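Local coordinates for putative branched-chain amino acid transport system substrate-binding protein (Rhodopseudomonas palustris, PDB 3TX6), which probably serves as the periplasmic binding protein of an ABC transporter for lignin-derived aromatic acids, and binds 3-(4-hydroxyphenyl)pyruvic acid, at residues G246-E252 and R280-A285; P263-L267 and F288-K292. One frame throughout, in Å; residues are numbered along the deposited sequence. Where two conformers were deposited one is given.

Contact 1. Residues G246-E252 and R280-A285; sequences GPVMDPE and RSQFAA. With ENO (3-(4-hydroxy-phenyl)pyruvic acid), chain D.
Arg280 NH1 is spent twice on the loop that follows strand 242-245. Arg280 NH1 donates to Met249 O at 3.1 Å and to Glu252 OE1 at 2.9 Å, both partners lying near the guanidinium plane, although the nitrogen itself stands well above the carbonyl plane of Met249. Arg280 NH2 completes the grip on the carboxylate, reaching Glu252 OE2 at 3.0 Å. The salt bridge is therefore end-on and two-pronged: each oxygen uses its syn lone pair and the two flat groups are only 6° from coplanar. NE turns to Glu272 on helix 261-275, so a second carboxylate helps fix the guanidinium's rotation. Selenomethionine Met249, bent at chi2 and chi3, folds its SE back to 3.8 Å from Ser281 CA. Beside it Val248 CG1, wedged between its own backbone N and carbonyl carbon (chi1 73°), meets Ala285 CB at 3.7 Å. Ser281 is the N-cap of helix 282-304, its OG accepting from Ala284 N. The next residue faces the pocket. Gln282 OE1 takes the hydrogen of Gly246 N at 2.9 Å, on a lone pair in the carbonyl plane, while Gln282 NE2 donates almost straight (176°) to the phenolic O3 of the bound acid, 3.0 Å away, and also to Gln117. Phe283 adds its ring edge against the ligand at C8. With OE1 accepting from the backbone N-H, and weakly from Gln330, the amide is turned with NE2 toward the ligand as a donor: Gly246 probably acts as a second-shell group that helps to orient a ligand-binding side chain.

Contact 2. Residues P263-L267 and F288-K292; sequences PGLEL and FDAFK
Leu267 sits over one face of the Phe288 ring where two helices of this periplasmic-binding-protein fold, 261-275 and 282-304, pack at a wide angle. Their short segments run 128° apart in direction with axes 11.5 Å from each other, a separation bridged by long side chains. The ring is sent across by CG standing opposite the backbone N (chi1 -178°). Leu267 CB lies 3.7 Å from the centroid of the Phe288 ring and just 2° off its normal, a centred CH-pi contact. At the far end the backbone O of Pro263 approaches obliquely, neither over the face nor at the edge, 3.5 Å from Phe288 CE2, although that oxygen already accepts from Leu267 N within its own helix. At the more exposed margin Glu266, extended beyond CG, and Lys292, bent at chi2, cross at a slant. In the conformer given, Lys292 NZ donates to the syn lone pair of Glu266 OE1 at 3.0 Å, a salt bridge; Glu266 was modelled in two conformers, so this bridge is doubtful. The apolar contact is firmer: the two side chains slide past each other in opposite directions, Leu267 CD2 reaching down to Phe288 CB while Leu267 CD1 rests 3.8 Å from Phe288 CD1.

In the fold
Strand 242-245 leaves its sheet into the loop 246-252; helix 261-275 follows, then a short turn, then helix 282-304. Contact 1 closes a loop of 27 residues from the strand exit to the start of helix 282-304. Contact 2 begins inside that loop and ends beyond it, closing 20 residues, so the two cross. Both end on helix 282-304, whose Phe291 packs against strands 8-14, 41-49 and 72-75 of the other large sheet; through this helix the contacts connect the end of strand 242-245 with that sheet, consistent with a link between the two lobes. They touch directly: Leu267 CD2 lies 3.4 Å from Ala285 CA, and Pro251 rests on Gly264 and Leu265.

Contact 1. Residues G246-E252 and R280-A285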
ATOM      1  N   GLY A 246       2.247   7.541   2.523  1.00 18.14           N
ATOM      2  CA  GLY A 246       3.194   7.187   3.544  1.00 18.56           C
ATOM      3  C   GLY A 246       4.299   8.230   3.623  1.00 17.78           C
ATOM      4  O   GLY A 246       4.565   8.950   2.659  1.00 18.80           O
ATOM      5  N   PRO A 247       4.974   8.296   4.769  1.00 19.01           N
ATOM      6  CA  PRO A 247       6.023   9.289   5.032  1.00 17.88           C
ATOM      7  C   PRO A 247       7.283   9.086   4.222  1.00 18.22           C
ATOM      8  O   PRO A 247       8.152   9.965   4.169  1.00 19.15           O
ATOM      9  CB  PRO A 247       6.256   9.173   6.533  1.00 19.92           C
ATOM     10  CG  PRO A 247       5.763   7.820   6.909  1.00 20.07           C
ATOM     11  CD  PRO A 247       4.617   7.533   5.987  1.00 19.31           C
ATOM     12  N   VAL A 248       7.425   7.914   3.609  1.00 16.22           N
ATOM     13  CA  VAL A 248       8.602   7.631   2.773  1.00 14.82           C
ATOM     14  C   VAL A 248       8.714   8.601   1.624  1.00 19.36           C
ATOM     15  O   VAL A 248       9.781   8.754   1.043  1.00 19.23           O
ATOM     16  CB  VAL A 248       8.578   6.170   2.178  1.00 14.82           C
ATOM     17  CG1 VAL A 248       7.534   6.012   1.048  1.00 17.51           C
ATOM     18  CG2 VAL A 248       9.998   5.745   1.765  1.00 17.98           C
HETATM   19  N   MSE A 249       7.624   9.247   1.275  1.00 18.71           N
HETATM   20  CA  MSE A 249       7.699  10.175   0.174  1.00 17.74           C
HETATM   21  C   MSE A 249       8.467  11.429   0.552  1.00 20.86           C
HETATM   22  O   MSE A 249       8.953  12.141  -0.346  1.00 22.44           O
HETATM   23  CB  MSE A 249       6.322  10.523  -0.348  1.00 19.42           C
HETATM   24  CG  MSE A 249       5.667   9.344  -1.057  1.00 18.65           C
HETATM   25 SE   MSE A 249       6.572   8.760  -2.701  1.00 22.12          SE
HETATM   26  CE  MSE A 249       5.872  10.204  -3.839  1.00 20.70           C
ATOM     27  N   ASP A 250       8.625  11.712   1.846  1.00 19.80           N
ATOM     28  CA  ASP A 250       9.435  12.882   2.267  1.00 21.13           C
ATOM     29  C   ASP A 250      10.161  12.682   3.587  1.00 20.68           C
ATOM     30  O   ASP A 250       9.832  13.337   4.562  1.00 21.87           O
ATOM     31  CB  ASP A 250       8.519  14.117   2.325  1.00 22.22           C
ATOM     32  CG  ASP A 250       9.258  15.419   2.576  1.00 23.92           C
ATOM     33  OD1 ASP A 250      10.476  15.480   2.415  1.00 23.85           O
ATOM     34  OD2 ASP A 250       8.579  16.404   2.958  1.00 33.33           O
ATOM     35  N   PRO A 251      11.207  11.830   3.605  1.00 19.47           N
ATOM     36  CA  PRO A 251      11.959  11.695   4.842  1.00 17.75           C
ATOM     37  C   PRO A 251      12.721  12.987   5.209  1.00 20.38           C
ATOM     38  O   PRO A 251      12.931  13.294   6.400  1.00 22.52           O
ATOM     39  CB  PRO A 251      12.931  10.547   4.547  1.00 17.87           C
ATOM     40  CG  PRO A 251      12.249   9.788   3.463  1.00 21.15           C
ATOM     41  CD  PRO A 251      11.597  10.822   2.613  1.00 20.15           C
ATOM     42  N   GLU A 252      13.135  13.717   4.201  1.00 22.69           N
ATOM     43  CA  GLU A 252      13.831  14.984   4.397  1.00 22.43           C
ATOM     44  C   GLU A 252      13.010  15.968   5.251  1.00 21.18           C
ATOM     45  O   GLU A 252      13.574  16.754   6.028  1.00 25.93           O
ATOM     46  CB  GLU A 252      14.164  15.633   3.037  1.00 21.61           C
ATOM     47  CG  GLU A 252      15.112  14.833   2.142  1.00 27.33           C
ATOM     48  CD  GLU A 252      14.447  13.806   1.246  1.00 24.11           C
ATOM     49  OE1 GLU A 252      13.239  13.509   1.363  1.00 26.59           O
ATOM     50  OE2 GLU A 252      15.169  13.252   0.420  1.00 29.58           O
ATOM     51  N   ARG A 280      11.590   7.546  -5.803  1.00 17.27           N
ATOM     52  CA  ARG A 280      10.966   6.960  -4.602  1.00 17.56           C
ATOM     53  C   ARG A 280       9.483   6.713  -4.864  1.00 14.78           C
ATOM     54  O   ARG A 280       8.848   7.420  -5.638  1.00 16.42           O
ATOM     55  CB  ARG A 280      11.126   7.916  -3.451  1.00 16.90           C
ATOM     56  CG  ARG A 280      10.395   9.266  -3.629  1.00 17.76           C
ATOM     57  CD  ARG A 280      10.750  10.301  -2.589  1.00 20.14           C
ATOM     58  NE  ARG A 280      12.158  10.643  -2.626  1.00 18.97           N
ATOM     59  CZ  ARG A 280      12.752  11.451  -1.740  1.00 21.17           C
ATOM     60  NH1 ARG A 280      12.028  12.012  -0.779  1.00 21.72           N
ATOM     61  NH2 ARG A 280      14.066  11.694  -1.831  1.00 19.69           N
ATOM     62  N   SER A 281       8.927   5.739  -4.160  1.00 15.33           N
ATOM     63  CA  SER A 281       7.501   5.426  -4.229  1.00 15.05           C
ATOM     64  C   SER A 281       6.968   4.867  -2.918  1.00 15.28           C
ATOM     65  O   SER A 281       7.673   4.243  -2.134  1.00 16.55           O
ATOM     66  CB  SER A 281       7.166   4.478  -5.384  1.00 16.76           C
ATOM     67  OG  SER A 281       7.759   3.210  -5.189  1.00 16.11           O
ATOM     68  N   GLN A 282       5.674   5.062  -2.771  1.00 16.19           N
ATOM     69  CA  GLN A 282       4.827   4.340  -1.804  1.00 15.81           C
ATOM     70  C   GLN A 282       5.100   2.851  -1.839  1.00 13.78           C
ATOM     71  O   GLN A 282       5.169   2.198  -0.800  1.00 14.60           O
ATOM     72  CB  GLN A 282       3.361   4.606  -2.163  1.00 14.87           C
ATOM     73  CG  GLN A 282       2.288   3.946  -1.304  1.00 14.79           C
ATOM     74  CD  GLN A 282       2.099   4.546   0.076  1.00 14.73           C
ATOM     75  OE1 GLN A 282       2.682   5.592   0.411  1.00 16.53           O
ATOM     76  NE2 GLN A 282       1.270   3.885   0.874  1.00 19.12           N
ATOM     77  N   PHE A 283       5.239   2.324  -3.044  1.00 14.91           N
ATOM     78  CA  PHE A 283       5.189   0.866  -3.288  1.00 13.30           C
ATOM     79  C   PHE A 283       6.513   0.164  -2.980  1.00 12.27           C
ATOM     80  O   PHE A 283       6.550  -0.864  -2.276  1.00 14.18           O
ATOM     81  CB  PHE A 283       4.704   0.630  -4.735  1.00 13.46           C
ATOM     82  CG  PHE A 283       3.503   1.469  -5.029  1.00 14.10           C
ATOM     83  CD1 PHE A 283       2.343   1.243  -4.345  1.00 17.10           C
ATOM     84  CD2 PHE A 283       3.556   2.544  -5.927  1.00 16.14           C
ATOM     85  CE1 PHE A 283       1.260   2.077  -4.502  1.00 16.84           C
ATOM     86  CE2 PHE A 283       2.452   3.373  -6.110  1.00 18.21           C
ATOM     87  CZ  PHE A 283       1.289   3.136  -5.390  1.00 18.37           C
ATOM     88  N   ALA A 284       7.624   0.757  -3.446  1.00 13.90           N
ATOM     89  CA  ALA A 284       8.960   0.242  -3.107  1.00 15.23           C
ATOM     90  C   ALA A 284       9.069   0.051  -1.565  1.00 13.72           C
ATOM     91  O   ALA A 284       9.683  -0.880  -1.073  1.00 14.50           O
ATOM     92  CB  ALA A 284      10.045   1.184  -3.591  1.00 15.47           C
ATOM     93  N   ALA A 285       8.534   1.029  -0.832  1.00 13.68           N
ATOM     94  CA  ALA A 285       8.608   1.062   0.597  1.00 13.94           C
ATOM     95  C   ALA A 285       7.911  -0.126   1.236  1.00 13.45           C
ATOM     96  O   ALA A 285       8.340  -0.564   2.307  1.00 13.74           O
ATOM     97  CB  ALA A 285       8.055   2.390   1.103  1.00 16.04           C
TER
HETATM   98  O4  ENO D 386      -4.549  -1.985  -3.259  1.00 19.20           O
HETATM   99  C9  ENO D 386      -1.509  -0.452  -3.059  1.00 16.67           C
HETATM  100  C8  ENO D 386      -0.676  -0.040  -2.039  1.00 17.51           C
HETATM  101  C7  ENO D 386      -0.998   1.074  -1.247  1.00 17.59           C
HETATM  102  C6  ENO D 386      -2.217   1.691  -1.448  1.00 16.77           C
HETATM  103  C5  ENO D 386      -3.059   1.299  -2.485  1.00 18.95           C
HETATM  104  C4  ENO D 386      -2.721   0.205  -3.299  1.00 16.72           C
HETATM  105  O3  ENO D 386      -0.134   1.429  -0.218  1.00 25.70           O
HETATM  106  C3  ENO D 386      -3.585  -0.189  -4.464  1.00 20.31           C
HETATM  107  C2  ENO D 386      -4.558  -1.291  -4.290  1.00 19.53           C
HETATM  108  C1  ENO D 386      -5.423  -1.601  -5.420  1.00 19.53           C
HETATM  109  O2  ENO D 386      -6.208  -2.564  -5.302  1.00 18.36           O
HETATM  110  O1  ENO D 386      -5.381  -0.909  -6.480  1.00 20.01           O

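Contact 2. Residues P263-L267 and F288-K292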
ATOM      1  N   PRO A 263      14.874   4.729   8.168  1.00 17.48           N
ATOM      2  CA  PRO A 263      14.665   3.714   7.145  1.00 17.11           C
ATOM      3  C   PRO A 263      14.184   4.307   5.779  1.00 16.33           C
ATOM      4  O   PRO A 263      14.469   3.754   4.700  1.00 18.41           O
ATOM      5  CB  PRO A 263      13.570   2.800   7.748  1.00 17.20           C
ATOM      6  CG  PRO A 263      12.999   3.574   8.882  1.00 19.63           C
ATOM      7  CD  PRO A 263      14.107   4.431   9.399  1.00 18.86           C
ATOM      8  N   GLY A 264      13.460   5.408   5.819  1.00 16.32           N
ATOM      9  CA  GLY A 264      13.077   6.113   4.595  1.00 15.90           C
ATOM     10  C   GLY A 264      14.262   6.670   3.840  1.00 18.26           C
ATOM     11  O   GLY A 264      14.379   6.488   2.627  1.00 18.21           O
ATOM     12  N   LEU A 265      15.185   7.299   4.558  1.00 18.53           N
ATOM     13  CA  LEU A 265      16.393   7.763   3.925  1.00 18.68           C
ATOM     14  C   LEU A 265      17.198   6.613   3.356  1.00 18.48           C
ATOM     15  O   LEU A 265      17.779   6.730   2.259  1.00 18.60           O
ATOM     16  CB  LEU A 265      17.279   8.558   4.908  1.00 19.99           C
ATOM     17  CG  LEU A 265      16.778   9.932   5.329  1.00 22.18           C
ATOM     18  CD1 LEU A 265      17.682  10.460   6.478  1.00 24.72           C
ATOM     19  CD2 LEU A 265      16.796  10.910   4.166  1.00 24.20           C
ATOM     20  N   GLU A 266      17.258   5.487   4.074  0.50 17.15           N
ATOM     21  CA  GLU A 266      18.023   4.344   3.586  0.50 17.10           C
ATOM     22  C   GLU A 266      17.454   3.860   2.265  0.50 18.89           C
ATOM     23  O   GLU A 266      18.184   3.695   1.301  0.50 18.69           O
ATOM     24  CB  GLU A 266      18.055   3.163   4.588  0.50 18.19           C
ATOM     25  CG  GLU A 266      18.864   3.424   5.847  0.50 19.93           C
ATOM     26  CD  GLU A 266      18.727   2.350   6.903  0.50 21.77           C
ATOM     27  OE1 GLU A 266      17.916   1.416   6.726  0.50 23.14           O
ATOM     28  OE2 GLU A 266      19.414   2.460   7.935  0.50 25.47           O
ATOM     29  N   LEU A 267      16.149   3.592   2.231  1.00 16.41           N
ATOM     30  CA  LEU A 267      15.548   3.067   1.009  1.00 16.44           C
ATOM     31  C   LEU A 267      15.670   4.062  -0.142  1.00 16.61           C
ATOM     32  O   LEU A 267      16.086   3.711  -1.233  1.00 17.88           O
ATOM     33  CB  LEU A 267      14.085   2.754   1.182  1.00 15.37           C
ATOM     34  CG  LEU A 267      13.262   2.489  -0.087  1.00 14.84           C
ATOM     35  CD1 LEU A 267      13.794   1.300  -0.888  1.00 16.78           C
ATOM     36  CD2 LEU A 267      11.819   2.277   0.359  1.00 14.97           C
ATOM     37  N   PHE A 288      10.336  -3.132   1.017  1.00 13.68           N
ATOM     38  CA  PHE A 288      11.440  -2.781   1.904  1.00 15.18           C
ATOM     39  C   PHE A 288      11.033  -2.947   3.377  1.00 14.36           C
ATOM     40  O   PHE A 288      11.761  -3.538   4.174  1.00 15.73           O
ATOM     41  CB  PHE A 288      11.898  -1.359   1.607  1.00 15.40           C
ATOM     42  CG  PHE A 288      13.058  -0.893   2.417  1.00 15.32           C
ATOM     43  CD1 PHE A 288      14.356  -1.145   1.986  1.00 16.24           C
ATOM     44  CD2 PHE A 288      12.881  -0.154   3.561  1.00 15.34           C
ATOM     45  CE1 PHE A 288      15.437  -0.685   2.679  1.00 17.82           C
ATOM     46  CE2 PHE A 288      13.984   0.326   4.255  1.00 16.79           C
ATOM     47  CZ  PHE A 288      15.253   0.039   3.821  1.00 19.25           C
ATOM     48  N   ASP A 289       9.872  -2.400   3.723  1.00 14.03           N
ATOM     49  CA  ASP A 289       9.412  -2.425   5.113  1.00 15.23           C
ATOM     50  C   ASP A 289       9.073  -3.850   5.562  1.00 13.59           C
ATOM     51  O   ASP A 289       9.254  -4.186   6.719  1.00 15.17           O
ATOM     52  CB  ASP A 289       8.200  -1.543   5.270  1.00 14.55           C
ATOM     53  CG  ASP A 289       8.525  -0.069   5.197  1.00 16.12           C
ATOM     54  OD1 ASP A 289       9.726   0.271   5.148  1.00 16.45           O
ATOM     55  OD2 ASP A 289       7.574   0.736   5.252  1.00 15.68           O
ATOM     56  N   ALA A 290       8.549  -4.677   4.652  1.00 13.70           N
ATOM     57  CA  ALA A 290       8.258  -6.053   5.004  1.00 13.33           C
ATOM     58  C   ALA A 290       9.533  -6.750   5.522  1.00 13.32           C
ATOM     59  O   ALA A 290       9.501  -7.550   6.488  1.00 13.61           O
ATOM     60  CB  ALA A 290       7.638  -6.826   3.846  1.00 14.81           C
ATOM     61  N   PHE A 291      10.673  -6.453   4.912  1.00 13.98           N
ATOM     62  CA  PHE A 291      11.956  -6.983   5.381  1.00 13.70           C
ATOM     63  C   PHE A 291      12.410  -6.359   6.679  1.00 16.37           C
ATOM     64  O   PHE A 291      13.048  -7.046   7.468  1.00 15.32           O
ATOM     65  CB  PHE A 291      13.021  -6.916   4.292  1.00 13.93           C
ATOM     66  CG  PHE A 291      12.868  -8.011   3.239  1.00 15.47           C
ATOM     67  CD1 PHE A 291      11.918  -7.895   2.217  1.00 15.45           C
ATOM     68  CD2 PHE A 291      13.660  -9.144   3.286  1.00 15.98           C
ATOM     69  CE1 PHE A 291      11.779  -8.896   1.282  1.00 15.66           C
ATOM     70  CE2 PHE A 291      13.533 -10.139   2.335  1.00 19.51           C
ATOM     71  CZ  PHE A 291      12.610 -10.017   1.327  1.00 15.96           C
ATOM     72  N   LYS A 292      12.129  -5.077   6.898  1.00 16.28           N
ATOM     73  CA  LYS A 292      12.389  -4.476   8.210  1.00 18.14           C
ATOM     74  C   LYS A 292      11.582  -5.225   9.273  1.00 15.25           C
ATOM     75  O   LYS A 292      12.096  -5.494  10.361  1.00 15.80           O
ATOM     76  CB  LYS A 292      12.050  -2.981   8.229  1.00 18.18           C
ATOM     77  CG  LYS A 292      12.987  -2.091   7.416  1.00 20.84           C
ATOM     78  CD  LYS A 292      14.417  -2.135   7.964  1.00 23.76           C
ATOM     79  CE  LYS A 292      15.318  -1.090   7.341  1.00 24.92           C
ATOM     80  NZ  LYS A 292      16.722  -1.022   7.881  1.00 33.00           N
TER